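Local atomic coordinates of tRNA uridine(34) acetyltransferase (Methanocaldococcus infernus, PDB entry 6IA8), a protein that catalyses, with a radical S-adenosylmethionine [4Fe-4S] cluster and acetyl-CoA, the formation of 5-carboxymethyluridine at wobble position 34 of tRNA. Residues D113-T118 with L160-E165; C189-P194 with R212-V217; K286-L291 with D346-S351; E390-V395 with L409-V414; T440-Q445 with K489-S494. One frame throughout, in Å; residues are numbered along the deposited sequence. Where two conformers were deposited one is given.

Contact 1: D113-T118 with L160-E165; sequences DPYLQT and LDAMNE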
# COMPACT_ATOMS: atom_id res chain seq x y z
N ASP A 113 -6.11 20.08 -11.57
CA ASP A 113 -6.35 19.43 -12.86
C ASP A 113 -5.66 18.07 -12.84
O ASP A 113 -4.45 18.00 -12.61
CB ASP A 113 -5.82 20.30 -13.98
CG ASP A 113 -6.15 19.75 -15.37
OD1 ASP A 113 -5.90 18.56 -15.63
OD2 ASP A 113 -6.65 20.53 -16.20
N PRO A 114 -6.39 16.97 -13.08
CA PRO A 114 -5.72 15.65 -13.01
C PRO A 114 -4.64 15.47 -14.06
O PRO A 114 -3.58 14.90 -13.77
CB PRO A 114 -6.88 14.65 -13.21
CG PRO A 114 -7.94 15.43 -13.94
CD PRO A 114 -7.82 16.86 -13.39
N TYR A 115 -4.88 15.93 -15.28
CA TYR A 115 -3.90 15.76 -16.34
C TYR A 115 -2.63 16.55 -16.04
O TYR A 115 -1.52 16.02 -16.14
CB TYR A 115 -4.48 16.17 -17.70
CG TYR A 115 -3.56 15.90 -18.88
CD1 TYR A 115 -2.40 16.65 -19.06
CD2 TYR A 115 -3.85 14.92 -19.80
CE1 TYR A 115 -1.55 16.43 -20.14
CE2 TYR A 115 -3.01 14.69 -20.88
CZ TYR A 115 -1.86 15.43 -21.04
OH TYR A 115 -1.02 15.22 -22.13
N LEU A 116 -2.79 17.83 -15.68
CA LEU A 116 -1.62 18.68 -15.45
C LEU A 116 -0.80 18.16 -14.28
O LEU A 116 0.43 18.20 -14.31
CB LEU A 116 -2.06 20.12 -15.21
CG LEU A 116 -2.90 20.75 -16.32
CD1 LEU A 116 -3.26 22.19 -15.94
CD2 LEU A 116 -2.15 20.72 -17.65
N GLN A 117 -1.46 17.69 -13.22
CA GLN A 117 -0.72 17.15 -12.08
C GLN A 117 0.08 15.91 -12.48
O GLN A 117 1.26 15.77 -12.15
CB GLN A 117 -1.69 16.80 -10.95
CG GLN A 117 -2.25 18.01 -10.19
CD GLN A 117 -3.17 17.58 -9.09
OE1 GLN A 117 -2.74 17.34 -7.95
NE2 GLN A 117 -4.45 17.46 -9.41
N THR A 118 -0.56 14.99 -13.19
CA THR A 118 0.13 13.78 -13.58
C THR A 118 1.28 14.09 -14.53
O THR A 118 2.41 13.64 -14.33
CB THR A 118 -0.88 12.83 -14.22
OG1 THR A 118 -1.94 12.52 -13.29
CG2 THR A 118 -0.19 11.52 -14.66
N LEU A 160 -4.69 8.99 -16.76
CA LEU A 160 -4.22 8.04 -17.76
C LEU A 160 -3.93 8.72 -19.08
O LEU A 160 -3.00 8.32 -19.79
CB LEU A 160 -5.24 6.92 -17.95
CG LEU A 160 -5.47 6.04 -16.72
CD1 LEU A 160 -6.62 5.10 -16.98
CD2 LEU A 160 -4.21 5.29 -16.39
N ASP A 161 -4.74 9.73 -19.46
CA ASP A 161 -4.45 10.50 -20.67
C ASP A 161 -3.05 11.08 -20.60
O ASP A 161 -2.33 11.10 -21.61
CB ASP A 161 -5.49 11.63 -20.87
CG ASP A 161 -6.86 11.11 -21.27
OD1 ASP A 161 -6.98 9.95 -21.72
OD2 ASP A 161 -7.83 11.88 -21.14
N ALA A 162 -2.66 11.64 -19.45
CA ALA A 162 -1.34 12.22 -19.29
C ALA A 162 -0.26 11.16 -19.42
O ALA A 162 0.79 11.40 -20.02
CB ALA A 162 -1.20 12.91 -17.94
N MET A 163 -0.51 9.96 -18.88
CA MET A 163 0.46 8.89 -19.03
C MET A 163 0.52 8.42 -20.47
O MET A 163 1.60 8.10 -20.97
CB MET A 163 0.12 7.71 -18.12
CG MET A 163 0.08 8.05 -16.63
SD MET A 163 -0.35 6.57 -15.70
CE MET A 163 -1.30 7.30 -14.37
N ASN A 164 -0.65 8.31 -21.12
CA ASN A 164 -0.72 7.83 -22.50
C ASN A 164 -0.19 8.86 -23.49
O ASN A 164 0.19 8.51 -24.61
CB ASN A 164 -2.16 7.48 -22.90
CG ASN A 164 -2.76 6.37 -22.05
OD1 ASN A 164 -2.04 5.57 -21.45
ND2 ASN A 164 -4.08 6.30 -22.00
N GLU A 165 -0.19 10.13 -23.10
CA GLU A 165 0.19 11.23 -23.99
C GLU A 165 -0.74 11.32 -25.20
O GLU A 165 -0.31 11.59 -26.33
CB GLU A 165 1.65 11.11 -24.44
CG GLU A 165 2.66 11.30 -23.30
CD GLU A 165 4.06 10.91 -23.72
OE1 GLU A 165 4.81 10.37 -22.87
OE2 GLU A 165 4.42 11.12 -24.89
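Tyr115 CA and Ala162 CA lie 5.3 Å apart where the start of helix 114-127 passes the end of helix 149-164; the axes of 114-118 and 160-164 approach to 8.2 Å and cross at -46°. Ala162 CB stands 3.7 Å from the centroid of the Tyr115 ring, 8° off its normal, a CH-pi contact over the middle of the face. With CG anti to the backbone N (chi1 -175°), the ring lies across the gap, and its CE2 reaches 3.4 Å from Ala162 CA. Asp161 CB touches the same ring, while its carboxylate is held by Ser168, Lys157 and Arg158. One turn further, Thr118 CG2 packs on Ala162 CB at 3.7 Å and meets Met163 CG at 4.0 Å, the side chains of Thr118 and Met163 crossing at about a right angle. A serine at Tyr115 would probably leave the Ala162 methyl without the flat surface it rests on and open a gap between the helices. Thr118 OG1 donates back to Pro114 O, from the opposite face to Thr118 N, so its polar end is spent within its own helix. Between these segments the helices of the radical SAM region therefore meet through apolar and CH-pi contacts.

Contact 2: C189-P194 with R212-V217; sequences CIETRP and RVELGV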
# COMPACT_ATOMS: atom_id res chain seq x y z
N CYS A 189 -3.67 3.50 -6.23
CA CYS A 189 -4.03 3.51 -4.82
C CYS A 189 -5.01 4.63 -4.56
O CYS A 189 -4.79 5.78 -4.97
CB CYS A 189 -2.81 3.70 -3.92
SG CYS A 189 -3.34 3.67 -2.11
N ILE A 190 -6.11 4.31 -3.87
CA ILE A 190 -7.15 5.27 -3.52
C ILE A 190 -7.20 5.37 -2.01
O ILE A 190 -7.28 4.35 -1.32
CB ILE A 190 -8.51 4.86 -4.11
CG1 ILE A 190 -8.42 4.84 -5.63
CG2 ILE A 190 -9.61 5.88 -3.69
CD1 ILE A 190 -9.68 4.44 -6.29
N GLU A 191 -7.11 6.58 -1.48
CA GLU A 191 -7.25 6.79 -0.05
C GLU A 191 -8.70 7.07 0.26
O GLU A 191 -9.38 7.80 -0.49
CB GLU A 191 -6.38 7.97 0.40
CG GLU A 191 -4.92 7.85 -0.01
CD GLU A 191 -4.06 8.97 0.54
OE1 GLU A 191 -4.61 10.00 0.98
OE2 GLU A 191 -2.82 8.81 0.57
N THR A 192 -9.20 6.49 1.35
CA THR A 192 -10.61 6.71 1.68
C THR A 192 -10.87 6.57 3.16
O THR A 192 -10.11 5.91 3.88
CB THR A 192 -11.52 5.73 0.92
OG1 THR A 192 -12.91 6.12 1.05
CG2 THR A 192 -11.33 4.31 1.47
N ARG A 193 -11.94 7.22 3.62
CA ARG A 193 -12.39 7.03 4.99
C ARG A 193 -13.04 5.65 5.11
O ARG A 193 -13.68 5.19 4.16
CB ARG A 193 -13.39 8.11 5.41
CG ARG A 193 -12.88 9.53 5.23
CD ARG A 193 -13.89 10.54 5.79
NE ARG A 193 -13.54 11.91 5.45
CZ ARG A 193 -14.06 12.98 6.05
NH1 ARG A 193 -13.68 14.20 5.67
NH2 ARG A 193 -14.95 12.83 7.02
N PRO A 194 -12.88 4.97 6.24
CA PRO A 194 -13.42 3.61 6.35
C PRO A 194 -14.91 3.51 6.07
O PRO A 194 -15.36 2.47 5.60
CB PRO A 194 -13.11 3.21 7.80
CG PRO A 194 -11.87 4.03 8.15
CD PRO A 194 -12.11 5.36 7.44
N ARG A 212 -5.00 -0.92 -4.76
CA ARG A 212 -4.74 -0.75 -3.33
C ARG A 212 -5.71 0.28 -2.78
O ARG A 212 -5.99 1.28 -3.45
CB ARG A 212 -3.29 -0.31 -3.05
CG ARG A 212 -2.93 -0.20 -1.56
CD ARG A 212 -1.49 0.26 -1.37
NE ARG A 212 -1.35 1.71 -1.44
CZ ARG A 212 -0.19 2.35 -1.54
NH1 ARG A 212 0.95 1.67 -1.57
NH2 ARG A 212 -0.17 3.67 -1.60
N VAL A 213 -6.22 0.04 -1.57
CA VAL A 213 -7.06 1.00 -0.88
C VAL A 213 -6.46 1.29 0.49
O VAL A 213 -6.15 0.37 1.26
CB VAL A 213 -8.51 0.49 -0.74
CG1 VAL A 213 -9.35 1.50 0.10
CG2 VAL A 213 -9.15 0.27 -2.06
N GLU A 214 -6.26 2.56 0.79
CA GLU A 214 -5.70 3.00 2.06
C GLU A 214 -6.85 3.55 2.90
O GLU A 214 -7.51 4.51 2.48
CB GLU A 214 -4.63 4.07 1.88
CG GLU A 214 -3.95 4.45 3.20
CD GLU A 214 -3.11 5.72 3.11
OE1 GLU A 214 -3.39 6.67 3.87
OE2 GLU A 214 -2.17 5.75 2.28
N LEU A 215 -7.09 2.94 4.06
CA LEU A 215 -8.18 3.33 4.95
C LEU A 215 -7.64 4.32 5.97
O LEU A 215 -6.59 4.08 6.57
CB LEU A 215 -8.75 2.09 5.65
CG LEU A 215 -9.44 1.07 4.74
CD1 LEU A 215 -9.83 -0.19 5.59
CD2 LEU A 215 -10.65 1.66 4.05
N GLY A 216 -8.34 5.44 6.14
CA GLY A 216 -8.02 6.38 7.20
C GLY A 216 -8.45 5.87 8.57
O GLY A 216 -9.40 6.40 9.16
N VAL A 217 -7.78 4.82 9.06
CA VAL A 217 -8.20 4.18 10.31
C VAL A 217 -7.93 5.09 11.51
O VAL A 217 -8.81 5.29 12.36
CB VAL A 217 -7.49 2.83 10.47
CG1 VAL A 217 -7.86 2.19 11.78
CG2 VAL A 217 -7.83 1.91 9.29
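The side chains of Glu191 and Glu214 lie side by side, pointing the same way, their carboxylate planes 42° apart and their OE2 atoms separated by 3.6 Å. Two like charges so near would repel; the salt bridge from Glu214 OE2 to Lys286 is likely to offset part of that. On the same side of the sheet the Arg212 guanidinium turns an edge to Cys189 SG, but the modelled approach is too short and the arginine poorly ordered, so its detail is doubtful; NH1 forms a salt bridge with Glu136. The other side is mostly apolar. There Thr192 sends OG1 anti to its backbone N (chi1 -169°), which leaves CG2 to fit between Val213 CG1, at 3.7 Å, and Leu215 CD2, at 3.8 Å. Four N-H...O=C bonds join the parallel strands: Ile190 N to Arg212 O, Glu214 N to Ile190 O, Thr192 N to Glu214 O and Gly216 N to Thr192 O. The third is short, 2.8 Å from Thr192 N to Glu214 O. Past the strand end, Pro194 CD rests 3.4 Å from Gly216 O. Helices 199-208 and 234-245 cover the side of Ile190, Val213 and Leu215, leaving the charged side turned away from them. Strand 184-192, helix 199-208 and strand 212-218 thus form one beta-alpha-beta unit of the partial TIM barrel that characterises radical SAM enzymes.

Contact 3: K286-L291 with D346-S351; sequences KIYPCL and DGVKKS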
# COMPACT_ATOMS: atom_id res chain seq x y z
N LYS A 286 0.75 2.93 7.34
CA LYS A 286 1.39 4.24 7.25
C LYS A 286 1.23 4.88 8.62
O LYS A 286 0.10 5.05 9.09
CB LYS A 286 0.73 5.07 6.16
CG LYS A 286 1.36 6.46 5.95
CD LYS A 286 0.51 7.33 5.00
CE LYS A 286 1.06 7.38 3.59
NZ LYS A 286 0.69 6.20 2.77
N ILE A 287 2.36 5.10 9.31
CA ILE A 287 2.35 5.49 10.72
C ILE A 287 2.96 6.87 10.86
O ILE A 287 4.06 7.12 10.36
CB ILE A 287 3.12 4.49 11.59
CG1 ILE A 287 2.53 3.08 11.45
CG2 ILE A 287 3.08 4.93 13.08
CD1 ILE A 287 3.49 2.02 11.97
N TYR A 288 2.28 7.76 11.58
CA TYR A 288 2.94 9.02 11.95
C TYR A 288 2.25 9.58 13.18
O TYR A 288 1.01 9.54 13.23
CB TYR A 288 2.93 10.07 10.83
CG TYR A 288 4.07 11.07 10.99
CD1 TYR A 288 5.33 10.78 10.48
CD2 TYR A 288 3.90 12.28 11.68
CE1 TYR A 288 6.38 11.65 10.63
CE2 TYR A 288 4.97 13.18 11.82
CZ TYR A 288 6.20 12.84 11.30
OH TYR A 288 7.27 13.68 11.43
N PRO A 289 2.97 10.10 14.17
CA PRO A 289 2.31 10.57 15.39
C PRO A 289 1.34 11.70 15.10
O PRO A 289 1.51 12.46 14.15
CB PRO A 289 3.47 11.06 16.27
CG PRO A 289 4.63 11.25 15.33
CD PRO A 289 4.44 10.21 14.24
N CYS A 290 0.28 11.76 15.90
CA CYS A 290 -0.73 12.80 15.78
C CYS A 290 -0.11 14.16 16.06
O CYS A 290 0.67 14.31 17.00
CB CYS A 290 -1.86 12.50 16.78
SG CYS A 290 -3.27 13.57 16.62
N LEU A 291 -0.43 15.13 15.21
CA LEU A 291 0.14 16.47 15.28
C LEU A 291 -0.98 17.48 15.50
O LEU A 291 -2.15 17.20 15.25
CB LEU A 291 0.89 16.84 13.98
CG LEU A 291 2.01 15.93 13.50
CD1 LEU A 291 2.39 16.26 12.06
CD2 LEU A 291 3.21 16.03 14.42
N ASP A 346 2.25 22.08 17.46
CA ASP A 346 2.82 21.24 18.51
C ASP A 346 2.87 19.81 17.99
O ASP A 346 2.05 19.39 17.16
CB ASP A 346 2.01 21.35 19.81
CG ASP A 346 2.77 20.85 21.03
OD1 ASP A 346 3.95 20.48 20.89
OD2 ASP A 346 2.18 20.82 22.12
N GLY A 347 3.83 19.06 18.51
CA GLY A 347 4.07 17.70 18.06
C GLY A 347 5.45 17.55 17.45
O GLY A 347 6.26 18.48 17.43
N VAL A 348 5.71 16.35 16.95
CA VAL A 348 7.02 16.08 16.34
C VAL A 348 7.20 16.98 15.13
O VAL A 348 6.41 16.95 14.18
CB VAL A 348 7.14 14.60 15.96
CG1 VAL A 348 8.41 14.36 15.17
CG2 VAL A 348 7.12 13.75 17.22
N LYS A 349 8.28 17.76 15.13
CA LYS A 349 8.59 18.66 14.02
C LYS A 349 9.80 18.22 13.21
O LYS A 349 9.89 18.60 12.04
CB LYS A 349 8.87 20.08 14.54
CG LYS A 349 7.83 20.63 15.50
CD LYS A 349 8.27 21.98 16.08
N LYS A 350 10.70 17.43 13.78
CA LYS A 350 11.93 17.06 13.10
C LYS A 350 11.64 16.12 11.94
O LYS A 350 10.65 15.37 11.94
CB LYS A 350 12.91 16.43 14.08
CG LYS A 350 13.57 17.46 14.99
CD LYS A 350 14.25 16.84 16.20
CE LYS A 350 15.34 15.87 15.80
NZ LYS A 350 16.08 15.33 16.99
N SER A 351 12.51 16.18 10.93
CA SER A 351 12.24 15.54 9.64
C SER A 351 12.86 14.16 9.48
O SER A 351 12.62 13.49 8.46
CB SER A 351 12.75 16.45 8.51
OG SER A 351 14.12 16.77 8.70
O HOH W 1 3.57 14.43 17.59
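Leu291 and Gly347 bring their CA atoms to 5.0 Å where two loops pass, the end-to-end directions of 288-291 and 346-350 lying 139° apart. Val348 is the apolar centre. With CG1 anti to the backbone N (chi1 173°), its two methyls serve different partners: CG2 meets Pro289 CG at 4.0 Å, the side chains crossing at about a right angle, and CG1 lies 4.0 Å from Tyr288 OH. Pro289 CD in turn sits 3.3 Å above the plane of the Tyr288 ring, offset toward its rim. Leu291 contributes CD2, which comes to 3.3 Å from Val348 O, a buried carbonyl with no polar partner in the model. One water bridges the two backbones: it donates to Cys290 O at 3.0 Å and accepts from Val348 N at 2.9 Å. Gly347 suits its place, since at phi 118° a side chain would collide with the preceding carbonyl and with Leu291 CD2. Its N donates to Asp346 OD1, and Asp346 OD2 is held by Trp302. Around this junction, helix 312-325 supports Pro289 and Val348 through Ala315, helix 353-364 brings Leu353 against Tyr288 and Pro289, and Asp346 bonds through its backbone to Val292.

Contact 4: E390-V395 with L409-V414; sequences EHIKLV and LSFEDV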
# COMPACT_ATOMS: atom_id res chain seq x y z
N GLU A 390 23.11 -19.34 -2.97
CA GLU A 390 23.12 -20.64 -2.32
C GLU A 390 22.02 -20.79 -1.28
O GLU A 390 21.75 -21.91 -0.84
CB GLU A 390 24.47 -20.90 -1.65
CG GLU A 390 25.61 -21.17 -2.63
CD GLU A 390 26.89 -21.58 -1.92
OE1 GLU A 390 26.81 -22.09 -0.78
OE2 GLU A 390 27.98 -21.39 -2.49
N HIS A 391 21.39 -19.69 -0.86
CA HIS A 391 20.43 -19.75 0.24
C HIS A 391 19.11 -19.12 -0.12
O HIS A 391 18.35 -18.77 0.77
CB HIS A 391 21.01 -19.10 1.50
CG HIS A 391 22.25 -19.76 2.01
ND1 HIS A 391 22.21 -20.94 2.72
CD2 HIS A 391 23.56 -19.42 1.91
CE1 HIS A 391 23.45 -21.30 3.04
NE2 HIS A 391 24.28 -20.39 2.56
N ILE A 392 18.80 -18.97 -1.40
CA ILE A 392 17.51 -18.42 -1.81
C ILE A 392 16.51 -19.57 -1.84
O ILE A 392 16.73 -20.59 -2.51
CB ILE A 392 17.61 -17.74 -3.18
CG1 ILE A 392 18.52 -16.52 -3.10
CG2 ILE A 392 16.23 -17.32 -3.69
CD1 ILE A 392 18.77 -15.84 -4.44
N LYS A 393 15.42 -19.41 -1.14
CA LYS A 393 14.39 -20.44 -1.05
C LYS A 393 13.03 -19.82 -1.27
O LYS A 393 12.85 -18.63 -1.05
CB LYS A 393 14.40 -21.12 0.31
CG LYS A 393 15.70 -21.82 0.65
CD LYS A 393 15.54 -22.75 1.85
CE LYS A 393 16.90 -23.30 2.31
NZ LYS A 393 17.75 -23.77 1.17
N LEU A 394 12.07 -20.65 -1.70
CA LEU A 394 10.66 -20.27 -1.73
C LEU A 394 10.07 -20.53 -0.35
O LEU A 394 10.11 -21.67 0.11
CB LEU A 394 9.89 -21.06 -2.79
CG LEU A 394 8.67 -20.34 -3.40
CD1 LEU A 394 8.11 -21.15 -4.58
CD2 LEU A 394 7.61 -20.08 -2.38
N VAL A 395 9.59 -19.50 0.32
CA VAL A 395 9.12 -19.58 1.70
C VAL A 395 7.62 -19.32 1.73
O VAL A 395 7.09 -18.61 0.87
CB VAL A 395 9.85 -18.56 2.60
CG1 VAL A 395 9.30 -18.59 4.02
CG2 VAL A 395 11.37 -18.84 2.61
N LEU A 409 3.59 -15.97 0.06
CA LEU A 409 4.67 -16.70 -0.59
C LEU A 409 5.80 -15.74 -0.91
O LEU A 409 5.55 -14.63 -1.39
CB LEU A 409 4.19 -17.34 -1.89
CG LEU A 409 3.07 -18.38 -1.81
CD1 LEU A 409 2.68 -18.79 -3.25
CD2 LEU A 409 3.50 -19.62 -0.99
N SER A 410 7.04 -16.16 -0.70
CA SER A 410 8.15 -15.25 -0.98
C SER A 410 9.38 -16.03 -1.42
O SER A 410 9.54 -17.21 -1.11
CB SER A 410 8.46 -14.38 0.25
OG SER A 410 8.83 -15.20 1.33
N PHE A 411 10.22 -15.36 -2.20
CA PHE A 411 11.59 -15.81 -2.44
C PHE A 411 12.48 -14.97 -1.54
O PHE A 411 12.37 -13.74 -1.54
CB PHE A 411 11.99 -15.67 -3.91
CG PHE A 411 11.59 -16.85 -4.73
CD1 PHE A 411 12.31 -18.05 -4.64
CD2 PHE A 411 10.48 -16.79 -5.54
CE1 PHE A 411 11.91 -19.17 -5.37
CE2 PHE A 411 10.08 -17.92 -6.28
CZ PHE A 411 10.79 -19.10 -6.18
N GLU A 412 13.37 -15.63 -0.81
CA GLU A 412 14.13 -14.97 0.24
C GLU A 412 15.46 -15.68 0.40
O GLU A 412 15.49 -16.91 0.35
CB GLU A 412 13.35 -15.02 1.56
CG GLU A 412 14.07 -14.47 2.76
CD GLU A 412 13.31 -14.70 4.06
OE1 GLU A 412 12.06 -14.79 4.01
OE2 GLU A 412 13.96 -14.80 5.12
N ASP A 413 16.53 -14.90 0.56
CA ASP A 413 17.82 -15.39 1.06
C ASP A 413 17.61 -15.62 2.55
O ASP A 413 17.56 -14.67 3.33
CB ASP A 413 18.91 -14.36 0.77
CG ASP A 413 20.23 -14.68 1.44
OD1 ASP A 413 20.27 -15.59 2.31
OD2 ASP A 413 21.24 -14.03 1.09
N VAL A 414 17.48 -16.89 2.95
CA VAL A 414 17.11 -17.18 4.33
C VAL A 414 18.30 -17.18 5.26
O VAL A 414 18.12 -17.24 6.48
CB VAL A 414 16.39 -18.54 4.47
CG1 VAL A 414 15.15 -18.58 3.61
CG2 VAL A 414 17.35 -19.68 4.10
O HOH W 2 6.76 -16.30 2.89
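Lys393 and Glu412 form a hydrogen-bonded pair in the antiparallel hairpin of strands 392-401 and 404-413, which opens the mixed sheet of the GNAT domain. Lys393 N donates to Glu412 O at 2.9 Å, and Glu412 N returns a bond to Lys393 O. Val395 and Ser410 repeat the exchange: Val395 N to Ser410 O is short, at 2.7 Å, and nearly straight at 173°, while Ser410 N donates to Val395 O. Past the strands Val414 N still finds His391 O, so five backbone donors are satisfied across the contact. With OG between the backbone N and the carbonyl carbon (chi1 61°), Ser410 hydrogen-bonds a water 2.8 Å from OG, which also donates weakly to Val395 O. The Asp413 carboxylate finds its partners beyond the two segments: OD2 takes Asp388 N and Asn416 ND2, and OD1 accepts a weak bond from Lys415 N. Apolar contacts occur on both faces. Val395 CG2 touches Val414 CG1 at 3.9 Å on one; on the other Ile392 and Phe411 pack against helix 469-484, where Phe411 also meets the ring of Tyr469, which by similarity belongs to the acetyl-CoA site. Leu394 CG lies over one face of the Phe411 ring, offset toward its rim, 4.0 Å from the centroid and 23° off the normal.

Contact 5: T440-Q445 with K489-S494; sequences TMLVRQ and KILVTS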
# COMPACT_ATOMS: atom_id res chain seq x y z
N THR A 440 -12.90 -20.19 -6.05
CA THR A 440 -11.97 -19.19 -6.56
C THR A 440 -10.90 -18.88 -5.53
O THR A 440 -11.22 -18.68 -4.35
CB THR A 440 -12.70 -17.90 -6.91
OG1 THR A 440 -13.68 -18.17 -7.91
CG2 THR A 440 -11.72 -16.84 -7.43
N MET A 441 -9.65 -18.79 -5.97
CA MET A 441 -8.55 -18.26 -5.18
C MET A 441 -8.13 -16.91 -5.75
O MET A 441 -8.19 -16.70 -6.96
CB MET A 441 -7.35 -19.22 -5.18
CG MET A 441 -6.53 -19.21 -3.90
SD MET A 441 -7.14 -20.45 -2.69
CE MET A 441 -5.95 -20.14 -1.40
N LEU A 442 -7.70 -16.00 -4.88
CA LEU A 442 -7.34 -14.64 -5.30
C LEU A 442 -5.85 -14.38 -5.14
O LEU A 442 -5.29 -14.55 -4.05
CB LEU A 442 -8.11 -13.60 -4.49
CG LEU A 442 -9.64 -13.75 -4.41
CD1 LEU A 442 -10.19 -12.71 -3.44
CD2 LEU A 442 -10.25 -13.56 -5.78
N VAL A 443 -5.21 -13.91 -6.22
CA VAL A 443 -3.86 -13.36 -6.15
C VAL A 443 -4.02 -11.85 -5.98
O VAL A 443 -4.30 -11.13 -6.93
CB VAL A 443 -3.04 -13.69 -7.39
CG1 VAL A 443 -1.71 -12.99 -7.29
CG2 VAL A 443 -2.85 -15.21 -7.50
N ARG A 444 -3.87 -11.38 -4.75
CA ARG A 444 -4.06 -9.96 -4.45
C ARG A 444 -2.85 -9.11 -4.79
O ARG A 444 -2.99 -7.91 -5.01
CB ARG A 444 -4.40 -9.79 -2.97
CG ARG A 444 -5.61 -10.66 -2.54
CD ARG A 444 -6.19 -10.21 -1.20
NE ARG A 444 -5.27 -10.42 -0.10
CZ ARG A 444 -4.52 -9.49 0.47
NH1 ARG A 444 -3.70 -9.85 1.44
NH2 ARG A 444 -4.62 -8.21 0.10
N GLN A 445 -1.67 -9.71 -4.86
CA GLN A 445 -0.48 -8.96 -5.20
C GLN A 445 0.61 -9.92 -5.64
O GLN A 445 0.74 -11.00 -5.07
CB GLN A 445 0.03 -8.15 -4.01
CG GLN A 445 1.32 -7.35 -4.28
CD GLN A 445 1.60 -6.29 -3.23
OE1 GLN A 445 1.18 -6.43 -2.07
NE2 GLN A 445 2.25 -5.19 -3.64
N LYS A 489 -10.51 -21.93 -10.19
CA LYS A 489 -10.07 -20.76 -10.94
C LYS A 489 -9.34 -19.83 -9.98
O LYS A 489 -9.58 -19.82 -8.77
CB LYS A 489 -11.23 -20.03 -11.63
CG LYS A 489 -12.18 -19.29 -10.73
CD LYS A 489 -13.26 -18.60 -11.57
CE LYS A 489 -14.39 -18.06 -10.72
NZ LYS A 489 -15.54 -17.63 -11.56
N ILE A 490 -8.42 -19.08 -10.56
CA ILE A 490 -7.57 -18.16 -9.83
C ILE A 490 -7.71 -16.81 -10.51
O ILE A 490 -7.72 -16.73 -11.74
CB ILE A 490 -6.12 -18.68 -9.80
CG1 ILE A 490 -5.21 -17.74 -9.02
CG2 ILE A 490 -5.56 -18.91 -11.19
CD1 ILE A 490 -3.96 -18.46 -8.50
N LEU A 491 -7.93 -15.77 -9.71
CA LEU A 491 -8.13 -14.41 -10.22
C LEU A 491 -7.04 -13.50 -9.69
O LEU A 491 -6.81 -13.45 -8.48
CB LEU A 491 -9.49 -13.86 -9.80
CG LEU A 491 -10.74 -14.51 -10.39
CD1 LEU A 491 -11.98 -13.86 -9.74
CD2 LEU A 491 -10.76 -14.38 -11.87
N VAL A 492 -6.43 -12.72 -10.58
CA VAL A 492 -5.35 -11.81 -10.22
C VAL A 492 -5.88 -10.39 -10.24
O VAL A 492 -6.52 -9.97 -11.21
CB VAL A 492 -4.17 -11.95 -11.20
CG1 VAL A 492 -3.06 -11.00 -10.80
CG2 VAL A 492 -3.71 -13.38 -11.25
N THR A 493 -5.65 -9.66 -9.14
CA THR A 493 -5.81 -8.21 -9.12
C THR A 493 -4.60 -7.61 -9.82
O THR A 493 -3.48 -7.72 -9.32
CB THR A 493 -5.94 -7.69 -7.69
OG1 THR A 493 -6.95 -8.45 -7.00
CG2 THR A 493 -6.31 -6.22 -7.70
N SER A 494 -4.80 -7.04 -10.99
CA SER A 494 -3.72 -6.58 -11.84
C SER A 494 -3.86 -5.09 -12.07
O SER A 494 -4.96 -4.61 -12.36
CB SER A 494 -3.75 -7.30 -13.20
OG SER A 494 -2.82 -6.75 -14.13
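Val443 packs tightly between two residues of the parallel neighbour strand: its CG2 meets Ile490 CD1 at 3.6 Å, and its CB lies 3.9 Å from Val492 CG2. Its N donates to Leu491 O at 2.8 Å, while its O accepts from Thr493 N; Met441 continues the pairing with Lys489 O and Leu491 N. At the other end the contact loosens. Lys489 is partly exposed and poorly ordered, its amine drawn off to Glu435 and Asp437. Beside it Thr440, with CG2 anti to the backbone N, sets that methyl 3.8 Å from Leu491 CD1 and gives OG1 to Asp437. Replacing Thr440 with glycine is likely to open a gap beside Leu491 CD1 and leave Asp437 without one partner. This parallel pair lies within the mixed GNAT sheet, and Gln445 is by similarity an acetyl-CoA residue. Strand 418-427 flanks 440-445 on its far side, where Arg444 and Gln445 face Arg424 in a classic beta bulge; beyond 489-492 lies strand 513-517, and helix 499-504 brings Tyr502, of the same site, against Val492.

The set shows how contact chemistry follows position in a fold. Contacts 1, 2 and 5 are buried, whereas contacts 3 and 4 are only partly so. Contacts 2 and 3 reach the same parallel sheet of the radical SAM region and touch through one salt bridge; contacts 4 and 5 share the mixed GNAT sheet, their centres about 22 Å apart. Strand pairs are held by backbone bonds in contacts 2, 4 and 5, parallel in the first and last and antiparallel in the hairpin. Contact 1 packs helix on helix around an alanine, and contact 3 joins loops by apolar groups and one water.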